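Local atomic coordinates of 7,8-dihydro-6-hydroxymethylpterin pyrophosphokinase-dihydropteroate synthase (Plasmodium falciparum, PDB entry 6JWS), a protein that probably transfers diphosphate from ATP to 6-hydroxymethyl-7,8-dihydropterin, then condenses the product with 4-aminobenzoate to give 7,8-dihydropteroate, in folate biosynthesis. Residues D335-Y340 with N347-L352. The protein carries 1 engineered substitution. Residues are numbered along the deposited sequence; the frame is centred on the assembly and turned at random.
Sequences DMIPEY and NTIRCL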
ATOM      1  N   ASP B 335       5.398  -7.359 -28.323  1.00 16.58           N
ATOM      2  CA  ASP B 335       6.280  -6.297 -27.853  1.00 17.20           C
ATOM      3  C   ASP B 335       6.859  -5.530 -29.038  1.00 18.34           C
ATOM      4  O   ASP B 335       7.041  -4.319 -28.943  1.00 18.90           O
ATOM      5  CB  ASP B 335       7.491  -6.837 -27.082  1.00 15.92           C
ATOM      6  CG  ASP B 335       7.192  -7.412 -25.711  1.00 15.75           C
ATOM      7  OD1 ASP B 335       6.156  -7.052 -25.120  1.00 17.05           O
ATOM      8  OD2 ASP B 335       7.990  -8.224 -25.251  1.00 15.02           O
ATOM      9  N   MET B 336       7.156  -6.260 -30.131  1.00 20.05           N
ATOM     10  CA  MET B 336       7.916  -5.749 -31.271  1.00 20.44           C
ATOM     11  C   MET B 336       6.979  -5.194 -32.337  1.00 20.08           C
ATOM     12  O   MET B 336       7.169  -4.068 -32.771  1.00 19.73           O
ATOM     13  CB  MET B 336       8.808  -6.809 -31.939  1.00 19.60           C
ATOM     14  CG  MET B 336       9.661  -7.617 -30.973  1.00 19.27           C
ATOM     15  SD  MET B 336      10.950  -8.521 -31.880  1.00 21.69           S
ATOM     16  CE  MET B 336       9.950  -9.481 -33.020  1.00 18.73           C
ATOM     17  N   ILE B 337       5.975  -5.985 -32.753  1.00 20.86           N
ATOM     18  CA  ILE B 337       5.245  -5.693 -33.980  1.00 20.86           C
ATOM     19  C   ILE B 337       3.755  -5.918 -33.760  1.00 21.55           C
ATOM     20  O   ILE B 337       3.117  -6.683 -34.483  1.00 21.13           O
ATOM     21  CB  ILE B 337       5.789  -6.530 -35.160  1.00 20.97           C
ATOM     22  CG1 ILE B 337       5.616  -8.035 -34.920  1.00 19.90           C
ATOM     23  CG2 ILE B 337       7.235  -6.151 -35.468  1.00 19.03           C
ATOM     24  CD1 ILE B 337       6.232  -8.921 -35.998  1.00 19.68           C
ATOM     25  N   PRO B 338       3.147  -5.209 -32.787  1.00 22.67           N
ATOM     26  CA  PRO B 338       1.744  -5.436 -32.429  1.00 22.99           C
ATOM     27  C   PRO B 338       0.774  -5.223 -33.594  1.00 25.00           C
ATOM     28  O   PRO B 338      -0.273  -5.876 -33.658  1.00 25.93           O
ATOM     29  CB  PRO B 338       1.469  -4.395 -31.325  1.00 22.43           C
ATOM     30  CG  PRO B 338       2.573  -3.350 -31.484  1.00 21.42           C
ATOM     31  CD  PRO B 338       3.766  -4.112 -32.019  1.00 21.38           C
ATOM     32  N   GLU B 339       1.139  -4.343 -34.533  1.00 25.91           N
ATOM     33  CA  GLU B 339       0.211  -3.974 -35.593  1.00 29.36           C
ATOM     34  C   GLU B 339       0.396  -4.834 -36.839  1.00 27.05           C
ATOM     35  O   GLU B 339      -0.361  -4.682 -37.792  1.00 29.59           O
ATOM     36  CB  GLU B 339       0.262  -2.473 -35.891  1.00 32.81           C
ATOM     37  CG  GLU B 339      -0.239  -1.625 -34.735  1.00 41.01           C
ATOM     38  CD  GLU B 339      -1.601  -2.019 -34.168  1.00 50.58           C
ATOM     39  OE1 GLU B 339      -2.542  -2.259 -34.975  1.00 53.73           O
ATOM     40  OE2 GLU B 339      -1.728  -2.091 -32.916  1.00 53.54           O
ATOM     41  N   TYR B 340       1.383  -5.739 -36.832  1.00 27.72           N
ATOM     42  CA  TYR B 340       1.671  -6.570 -37.996  1.00 27.70           C
ATOM     43  C   TYR B 340       0.507  -7.525 -38.271  1.00 29.48           C
ATOM     44  O   TYR B 340      -0.035  -8.149 -37.348  1.00 27.27           O
ATOM     45  CB  TYR B 340       2.951  -7.382 -37.784  1.00 25.69           C
ATOM     46  CG  TYR B 340       3.398  -8.185 -38.982  1.00 27.12           C
ATOM     47  CD1 TYR B 340       3.745  -7.555 -40.171  1.00 26.30           C
ATOM     48  CD2 TYR B 340       3.489  -9.573 -38.937  1.00 26.50           C
ATOM     49  CE1 TYR B 340       4.162  -8.277 -41.276  1.00 26.24           C
ATOM     50  CE2 TYR B 340       3.910 -10.311 -40.034  1.00 25.43           C
ATOM     51  CZ  TYR B 340       4.237  -9.657 -41.211  1.00 26.33           C
ATOM     52  OH  TYR B 340       4.668 -10.339 -42.309  1.00 27.73           O
ATOM     53  N   ASN B 347      -5.818 -11.844 -37.810  1.00 35.88           N
ATOM     54  CA  ASN B 347      -5.795 -10.498 -37.280  1.00 33.51           C
ATOM     55  C   ASN B 347      -4.358 -10.089 -36.970  1.00 29.94           C
ATOM     56  O   ASN B 347      -3.426 -10.881 -37.103  1.00 26.06           O
ATOM     57  CB  ASN B 347      -6.644 -10.404 -36.010  1.00 37.50           C
ATOM     58  CG  ASN B 347      -7.471  -9.132 -35.932  1.00 45.59           C
ATOM     59  OD1 ASN B 347      -7.029  -8.039 -36.333  1.00 42.04           O
ATOM     60  ND2 ASN B 347      -8.680  -9.273 -35.405  1.00 41.86           N
ATOM     61  N   THR B 348      -4.209  -8.838 -36.523  1.00 26.64           N
ATOM     62  CA  THR B 348      -2.929  -8.325 -36.071  1.00 25.23           C
ATOM     63  C   THR B 348      -2.431  -9.133 -34.871  1.00 22.22           C
ATOM     64  O   THR B 348      -3.209  -9.752 -34.141  1.00 21.16           O
ATOM     65  CB  THR B 348      -3.001  -6.821 -35.783  1.00 25.69           C
ATOM     66  OG1 THR B 348      -3.728  -6.684 -34.565  1.00 25.35           O
ATOM     67  CG2 THR B 348      -3.660  -6.024 -36.892  1.00 25.73           C
ATOM     68  N   ILE B 349      -1.106  -9.125 -34.715  1.00 19.78           N
ATOM     69  CA  ILE B 349      -0.417  -9.703 -33.579  1.00 19.22           C
ATOM     70  C   ILE B 349      -1.097  -9.279 -32.277  1.00 19.96           C
ATOM     71  O   ILE B 349      -1.402 -10.125 -31.446  1.00 20.37           O
ATOM     72  CB  ILE B 349       1.082  -9.329 -33.602  1.00 17.87           C
ATOM     73  CG1 ILE B 349       1.813  -9.917 -34.815  1.00 15.98           C
ATOM     74  CG2 ILE B 349       1.723  -9.762 -32.290  1.00 16.70           C
ATOM     75  CD1 ILE B 349       1.684 -11.436 -34.941  1.00 16.02           C
ATOM     76  N   ARG B 350      -1.335  -7.973 -32.099  1.00 21.48           N
ATOM     77  CA  ARG B 350      -1.917  -7.481 -30.861  1.00 23.44           C
ATOM     78  C   ARG B 350      -3.290  -8.120 -30.628  1.00 22.75           C
ATOM     79  O   ARG B 350      -3.569  -8.566 -29.519  1.00 20.74           O
ATOM     80  CB  ARG B 350      -1.948  -5.945 -30.794  1.00 24.57           C
ATOM     81  CG  ARG B 350      -2.568  -5.399 -29.511  1.00 27.74           C
ATOM     82  CD  ARG B 350      -1.885  -4.211 -28.834  1.00 34.24           C
ATOM     83  NE  ARG B 350      -0.539  -4.462 -28.312  1.00 34.74           N
ATOM     84  CZ  ARG B 350       0.404  -3.522 -28.159  1.00 38.22           C
ATOM     85  NH1 ARG B 350       0.138  -2.263 -28.485  1.00 35.47           N
ATOM     86  NH2 ARG B 350       1.611  -3.846 -27.698  1.00 36.97           N
ATOM     87  N   CYS B 351      -4.139  -8.173 -31.668  1.00 23.49           N
ATOM     88  CA  CYS B 351      -5.483  -8.704 -31.496  1.00 23.85           C
ATOM     89  C   CYS B 351      -5.448 -10.192 -31.155  1.00 21.54           C
ATOM     90  O   CYS B 351      -6.199 -10.612 -30.278  1.00 22.02           O
ATOM     91  CB  CYS B 351      -6.382  -8.423 -32.696  1.00 30.85           C
ATOM     92  SG  CYS B 351      -6.915  -6.690 -32.793  1.00 43.15           S
ATOM     93  N   LEU B 352      -4.552 -10.960 -31.805  1.00 19.32           N
ATOM     94  CA  LEU B 352      -4.359 -12.383 -31.529  1.00 18.64           C
ATOM     95  C   LEU B 352      -3.833 -12.560 -30.108  1.00 19.23           C
ATOM     96  O   LEU B 352      -4.260 -13.460 -29.384  1.00 18.79           O
ATOM     97  CB  LEU B 352      -3.381 -13.020 -32.533  1.00 18.72           C
ATOM     98  CG  LEU B 352      -3.870 -13.166 -33.981  1.00 21.04           C
ATOM     99  CD1 LEU B 352      -2.768 -13.664 -34.900  1.00 20.37           C
ATOM    100  CD2 LEU B 352      -5.085 -14.093 -34.085  1.00 19.39           C
TER
HETATM  101  O   HOH W   1      -4.443  -4.364 -33.643  1.00 40.95           O
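Pro338 O and Tyr340 O receive the first two N-H groups of helix 349-364, a helix start whose amides need acceptors from outside. Arg350 N reaches Pro338 O at 2.8 Å, in the carbonyl plane and on a lone pair; Ile349 N meets Tyr340 O almost head-on, at 3.0 Å. The type I turn from Ile337 to Tyr340, which suits the fixed phi of proline, presents both carbonyls to the helix. Thr348, the N-cap, serves a third amide: its OG1, held between backbone N and carbonyl carbon (chi1 74°), accepts from Cys351 N. Close packing accompanies these backbone bonds. Branched Ile349 sets CB 3.5 Å from Ile337 O, while its CG1 lies 4.2 Å from Ile337 CG1 and 4.1 Å from Tyr340 CB. Pro338 CB sits over the centre of one guanidinium face of Arg350, 3.5 Å from Arg350 CZ; the long, exposed arginine chain bends at chi2 and chi3 to turn that face onto the proline, and Asn334 OD1 accepts from its NE. On the looser solvent side, Glu339 reaches Thr348 OG1 only through a water, which donates to Glu339 OE1. The contact thus joins the turn after helix 327-336 to the start of helix 349-364, probably in the ATP-binding pyrophosphokinase part, where Ile337 packs on helix 108-114, Tyr340 stacks on Phe113 and Met336 touches strands 46-57 and 163-172.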